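Local structure of adhesin (Streptococcus sanguinis SK1 = NCTC 7863, 6VT2) at residues D201-Y214 against A224-T236. The protein binds sialylated glycans through tandem Siglec-like modules, and so probably attaches the bacterium to host sialoglycoproteins. Residues are numbered along the deposited sequence; the frame is centred on the assembly and turned at random.
Sequences DRVAPVFVDEGRDY and AELHFYDNSGKIT. With CA (calcium ion), chain J.
Asp201 and Asp230 reach the calcium ion from opposite directions, and each grips it with both carboxylate oxygens. Asn231 OD1 adds a bond of 2.4 Å to calcium, and the backbone Val203 O one of 2.2 Å. Asp305 completes the site. Ser232 OG donates to the anti lone pair of Asp230 OD2 at 2.6 Å, and Ser232 N comes to the same oxygen from above the carboxylate plane; together they hold the carboxylate toward calcium. Val206 and Tyr229 form an antiparallel hydrogen-bonded pair. Tyr229 CG sits between its backbone N and carbonyl carbon (chi1 69°), and the ring lies with one face against Val206 CB, while Val208 CG2 meets the ring edge. On the other face of the sheet the Phe207 and Phe228 rings are near parallel (24°) but slid apart, and Leu226 CG packs at the edge of Phe207. Asp209 OD2 receives His227 ND1 at 2.9 Å through its syn lone pair, in the plane of the imidazole. Asp209 OD1 forms a salt bridge with Arg212 NH1. Ala224 CB lies over one face of the Tyr214 ring in a CH-pi contact, with Arg212 CG over the opposite face; Tyr214 OH donates to Glu225 O at 2.8 Å. Short edge strand 206-207 thus joins strand 222-229 in the beta-sandwich of a Siglec-like domain, with a calcium site at one end.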
loop_
_atom_site.group_PDB
_atom_site.type_symbol
_atom_site.label_atom_id
_atom_site.label_comp_id
_atom_site.label_asym_id
_atom_site.label_seq_id
_atom_site.Cartn_x
_atom_site.Cartn_y
_atom_site.Cartn_z
ATOM N N ASP A 201 -13.252 -8.171 15.429
ATOM C CA ASP A 201 -13.944 -7.391 14.405
ATOM C C ASP A 201 -15.387 -7.296 14.835
ATOM O O ASP A 201 -16.082 -8.313 14.874
ATOM C CB ASP A 201 -13.841 -8.012 13.024
ATOM C CG ASP A 201 -14.218 -7.041 11.897
ATOM O OD1 ASP A 201 -14.965 -6.081 12.150
ATOM O OD2 ASP A 201 -13.677 -7.280 10.797
ATOM N N ARG A 202 -15.817 -6.086 15.123
ATOM C CA ARG A 202 -17.175 -5.789 15.535
ATOM C C ARG A 202 -17.881 -4.807 14.622
ATOM O O ARG A 202 -18.957 -4.297 14.975
ATOM C CB ARG A 202 -17.186 -5.212 16.956
ATOM C CG ARG A 202 -16.532 -6.092 17.962
ATOM C CD ARG A 202 -16.552 -5.396 19.353
ATOM N NE ARG A 202 -15.706 -4.205 19.378
ATOM C CZ ARG A 202 -16.138 -2.957 19.564
ATOM N NH1 ARG A 202 -17.434 -2.689 19.722
ATOM N NH2 ARG A 202 -15.269 -1.964 19.565
ATOM N N VAL A 203 -17.312 -4.509 13.475
ATOM C CA VAL A 203 -17.863 -3.505 12.573
ATOM C C VAL A 203 -18.045 -4.146 11.215
ATOM O O VAL A 203 -17.082 -4.657 10.639
ATOM C CB VAL A 203 -16.938 -2.289 12.481
ATOM C CG1 VAL A 203 -17.667 -1.199 11.670
ATOM C CG2 VAL A 203 -16.622 -1.779 13.880
ATOM N N ALA A 204 -19.270 -4.114 10.705
ATOM C CA ALA A 204 -19.524 -4.596 9.368
ATOM C C ALA A 204 -18.963 -3.651 8.313
ATOM O O ALA A 204 -18.670 -2.487 8.577
ATOM C CB ALA A 204 -21.019 -4.757 9.125
ATOM N N PRO A 205 -18.772 -4.148 7.091
ATOM C CA PRO A 205 -18.316 -3.268 6.013
ATOM C C PRO A 205 -19.272 -2.106 5.784
ATOM O O PRO A 205 -20.461 -2.177 6.098
ATOM C CB PRO A 205 -18.302 -4.184 4.795
ATOM C CG PRO A 205 -18.117 -5.587 5.338
ATOM C CD PRO A 205 -18.840 -5.549 6.655
ATOM N N VAL A 206 -18.717 -1.067 5.173
ATOM C CA VAL A 206 -19.392 0.178 4.904
ATOM C C VAL A 206 -19.524 0.322 3.389
ATOM O O VAL A 206 -18.537 0.155 2.650
ATOM C CB VAL A 206 -18.630 1.376 5.471
ATOM C CG1 VAL A 206 -19.300 2.672 5.014
ATOM C CG2 VAL A 206 -18.562 1.298 6.960
ATOM N N PHE A 207 -20.733 0.688 2.947
ATOM C CA PHE A 207 -21.040 1.026 1.545
ATOM C C PHE A 207 -20.930 2.531 1.442
ATOM O O PHE A 207 -21.800 3.275 1.927
ATOM C CB PHE A 207 -22.409 0.495 1.142
ATOM C CG PHE A 207 -22.850 0.922 -0.235
ATOM C CD1 PHE A 207 -21.960 1.003 -1.273
ATOM C CD2 PHE A 207 -24.173 1.216 -0.459
ATOM C CE1 PHE A 207 -22.384 1.366 -2.518
ATOM C CE2 PHE A 207 -24.602 1.630 -1.729
ATOM C CZ PHE A 207 -23.715 1.686 -2.734
ATOM N N VAL A 208 -19.843 2.984 0.831
ATOM C CA VAL A 208 -19.583 4.415 0.764
ATOM C C VAL A 208 -20.680 5.171 0.010
ATOM O O VAL A 208 -20.995 6.324 0.325
ATOM C CB VAL A 208 -18.213 4.620 0.109
ATOM C CG1 VAL A 208 -17.962 6.094 -0.084
ATOM C CG2 VAL A 208 -17.129 3.980 0.894
ATOM N N ASP A 209 -21.262 4.562 -1.015
ATOM C CA ASP A 209 -22.213 5.241 -1.880
ATOM C C ASP A 209 -23.666 5.016 -1.463
ATOM O O ASP A 209 -24.583 5.169 -2.272
ATOM C CB ASP A 209 -21.913 4.795 -3.316
ATOM C CG ASP A 209 -20.538 5.229 -3.764
ATOM O OD1 ASP A 209 -20.307 6.459 -3.851
ATOM O OD2 ASP A 209 -19.635 4.373 -3.944
ATOM N N GLU A 210 -23.901 4.663 -0.199
ATOM C CA GLU A 210 -25.254 4.498 0.279
ATOM C C GLU A 210 -26.066 5.728 -0.026
ATOM O O GLU A 210 -25.618 6.843 0.243
ATOM C CB GLU A 210 -25.224 4.236 1.786
ATOM C CG GLU A 210 -26.597 4.061 2.319
ATOM C CD GLU A 210 -26.636 3.823 3.846
ATOM O OE1 GLU A 210 -25.556 3.816 4.489
ATOM O OE2 GLU A 210 -27.743 3.620 4.333
ATOM N N GLY A 211 -27.242 5.514 -0.621
ATOM C CA GLY A 211 -28.156 6.593 -0.954
ATOM C C GLY A 211 -27.894 7.265 -2.278
ATOM O O GLY A 211 -28.626 8.189 -2.637
ATOM N N ARG A 212 -26.832 6.889 -2.980
ATOM C CA ARG A 212 -26.470 7.572 -4.193
ATOM C C ARG A 212 -27.408 7.194 -5.333
ATOM O O ARG A 212 -27.758 6.030 -5.529
ATOM C CB ARG A 212 -25.044 7.201 -4.588
ATOM C CG ARG A 212 -24.514 7.898 -5.798
ATOM C CD ARG A 212 -23.005 7.896 -5.743
ATOM N NE ARG A 212 -22.455 8.456 -6.955
ATOM C CZ ARG A 212 -21.215 8.302 -7.348
ATOM N NH1 ARG A 212 -20.375 7.616 -6.579
ATOM N NH2 ARG A 212 -20.819 8.826 -8.494
ATOM N N ASP A 213 -27.714 8.181 -6.158
ATOM C CA ASP A 213 -28.463 7.971 -7.374
ATOM C C ASP A 213 -27.486 8.068 -8.526
ATOM O O ASP A 213 -26.847 9.101 -8.725
ATOM C CB ASP A 213 -29.543 9.026 -7.540
ATOM C CG ASP A 213 -30.751 8.750 -6.706
ATOM O OD1 ASP A 213 -30.817 7.671 -6.068
ATOM O OD2 ASP A 213 -31.635 9.624 -6.686
ATOM N N TYR A 214 -27.343 6.997 -9.257
ATOM C CA TYR A 214 -26.519 6.980 -10.454
ATOM C C TYR A 214 -27.374 7.198 -11.665
ATOM O O TYR A 214 -28.331 6.456 -11.881
ATOM C CB TYR A 214 -25.782 5.657 -10.534
ATOM C CG TYR A 214 -24.805 5.395 -9.445
ATOM C CD1 TYR A 214 -23.474 5.724 -9.580
ATOM C CD2 TYR A 214 -25.209 4.713 -8.294
ATOM C CE1 TYR A 214 -22.578 5.369 -8.564
ATOM C CE2 TYR A 214 -24.297 4.391 -7.291
ATOM C CZ TYR A 214 -23.019 4.766 -7.430
ATOM O OH TYR A 214 -22.100 4.438 -6.461
ATOM N N ALA A 224 -21.639 2.780 -13.246
ATOM C CA ALA A 224 -21.759 3.208 -11.850
ATOM C C ALA A 224 -20.580 2.575 -11.119
ATOM O O ALA A 224 -20.406 1.372 -11.207
ATOM C CB ALA A 224 -23.093 2.784 -11.236
ATOM N N GLU A 225 -19.835 3.345 -10.332
ATOM C CA GLU A 225 -18.761 2.774 -9.504
ATOM C C GLU A 225 -19.250 2.852 -8.063
ATOM O O GLU A 225 -19.577 3.906 -7.640
ATOM C CB GLU A 225 -17.451 3.521 -9.621
ATOM C CG GLU A 225 -16.817 3.270 -10.958
ATOM C CD GLU A 225 -15.470 3.909 -11.056
ATOM O OE1 GLU A 225 -14.574 3.314 -11.636
ATOM O OE2 GLU A 225 -15.339 4.995 -10.540
ATOM N N LEU A 226 -19.248 1.737 -7.374
ATOM C CA LEU A 226 -19.756 1.642 -6.008
ATOM C C LEU A 226 -18.548 1.335 -5.130
ATOM O O LEU A 226 -17.821 0.486 -5.501
ATOM C CB LEU A 226 -20.746 0.499 -5.914
ATOM C CG LEU A 226 -22.158 0.863 -6.314
ATOM C CD1 LEU A 226 -22.227 1.176 -7.796
ATOM C CD2 LEU A 226 -23.077 -0.272 -5.972
ATOM N N HIS A 227 -18.490 1.935 -3.946
ATOM C CA HIS A 227 -17.173 1.712 -3.222
ATOM C C HIS A 227 -17.554 1.176 -1.838
ATOM O O HIS A 227 -18.503 1.622 -1.307
ATOM C CB HIS A 227 -16.417 3.043 -3.117
ATOM C CG HIS A 227 -16.069 3.710 -4.406
ATOM N ND1 HIS A 227 -16.987 4.302 -5.202
ATOM C CD2 HIS A 227 -14.918 3.951 -5.008
ATOM C CE1 HIS A 227 -16.419 4.828 -6.245
ATOM N NE2 HIS A 227 -15.156 4.614 -6.152
ATOM N N PHE A 228 -16.760 0.261 -1.319
ATOM C CA PHE A 228 -16.959 -0.393 -0.028
ATOM C C PHE A 228 -15.635 -0.418 0.713
ATOM O O PHE A 228 -14.586 -0.550 0.101
ATOM C CB PHE A 228 -17.430 -1.807 -0.192
ATOM C CG PHE A 228 -18.662 -1.972 -1.057
ATOM C CD1 PHE A 228 -18.564 -2.037 -2.430
ATOM C CD2 PHE A 228 -19.904 -2.087 -0.482
ATOM C CE1 PHE A 228 -19.697 -2.237 -3.222
ATOM C CE2 PHE A 228 -21.015 -2.220 -1.256
ATOM C CZ PHE A 228 -20.939 -2.294 -2.605
ATOM N N TYR A 229 -15.681 -0.344 2.040
ATOM C CA TYR A 229 -14.479 -0.604 2.815
ATOM C C TYR A 229 -14.876 -1.282 4.110
ATOM O O TYR A 229 -16.040 -1.392 4.467
ATOM C CB TYR A 229 -13.699 0.671 3.108
ATOM C CG TYR A 229 -14.347 1.610 4.059
ATOM C CD1 TYR A 229 -14.107 1.513 5.419
ATOM C CD2 TYR A 229 -15.172 2.640 3.599
ATOM C CE1 TYR A 229 -14.674 2.434 6.280
ATOM C CE2 TYR A 229 -15.740 3.534 4.450
ATOM C CZ TYR A 229 -15.496 3.429 5.783
ATOM O OH TYR A 229 -16.111 4.330 6.623
ATOM N N ASP A 230 -13.900 -1.840 4.754
ATOM C CA ASP A 230 -14.148 -2.452 6.068
ATOM C C ASP A 230 -13.034 -1.981 6.991
ATOM O O ASP A 230 -11.943 -1.794 6.511
ATOM C CB ASP A 230 -14.199 -3.970 5.957
ATOM C CG ASP A 230 -14.652 -4.650 7.219
ATOM O OD1 ASP A 230 -15.690 -4.370 7.637
ATOM O OD2 ASP A 230 -13.833 -5.367 7.740
ATOM N N ASN A 231 -13.257 -1.988 8.300
ATOM C CA ASN A 231 -12.220 -1.637 9.301
ATOM C C ASN A 231 -11.045 -2.643 9.251
ATOM O O ASN A 231 -9.966 -2.258 9.518
ATOM C CB ASN A 231 -12.816 -1.545 10.705
ATOM C CG ASN A 231 -13.312 -2.864 11.221
ATOM O OD1 ASN A 231 -13.722 -3.657 10.462
ATOM N ND2 ASN A 231 -13.223 -3.123 12.503
ATOM N N SER A 232 -11.261 -3.887 8.822
ATOM C CA SER A 232 -10.183 -4.888 8.662
ATOM C C SER A 232 -9.379 -4.638 7.385
ATOM O O SER A 232 -8.376 -5.267 7.213
ATOM C CB SER A 232 -10.709 -6.257 8.602
ATOM O OG SER A 232 -11.463 -6.414 7.422
ATOM N N GLY A 233 -9.922 -3.843 6.461
ATOM C CA GLY A 233 -9.320 -3.646 5.181
ATOM C C GLY A 233 -9.645 -4.723 4.184
ATOM O O GLY A 233 -9.090 -4.678 3.069
ATOM N N LYS A 234 -10.542 -5.665 4.531
ATOM C CA LYS A 234 -10.840 -6.793 3.669
ATOM C C LYS A 234 -12.338 -7.037 3.611
ATOM O O LYS A 234 -13.004 -7.149 4.648
ATOM C CB LYS A 234 -10.111 -8.040 4.161
ATOM C CG LYS A 234 -10.525 -9.311 3.526
ATOM C CD LYS A 234 -10.264 -9.314 2.007
ATOM C CE LYS A 234 -10.575 -10.678 1.434
ATOM N NZ LYS A 234 -10.684 -10.661 -0.035
ATOM N N ILE A 235 -12.861 -7.105 2.398
ATOM C CA ILE A 235 -14.209 -7.584 2.139
ATOM C C ILE A 235 -14.118 -8.848 1.320
ATOM O O ILE A 235 -13.332 -8.940 0.364
ATOM C CB ILE A 235 -15.033 -6.485 1.433
ATOM C CG1 ILE A 235 -15.257 -5.354 2.446
ATOM C CG2 ILE A 235 -16.266 -7.027 0.817
ATOM C CD1 ILE A 235 -15.892 -4.133 1.775
ATOM N N THR A 236 -14.936 -9.817 1.712
ATOM C CA THR A 236 -14.982 -11.111 1.063
ATOM C C THR A 236 -16.171 -11.266 0.147
ATOM O O THR A 236 -16.118 -12.113 -0.745
ATOM C CB THR A 236 -15.012 -12.253 2.078
ATOM O OG1 THR A 236 -16.190 -12.205 2.893
ATOM C CG2 THR A 236 -13.769 -12.145 2.953
HETATM CA CA CA J . -15.145 -5.476 9.826
HETATM O O HOH W 1 -16.048 -1.369 8.596
HETATM O O HOH W 2 -18.490 6.720 -8.399
#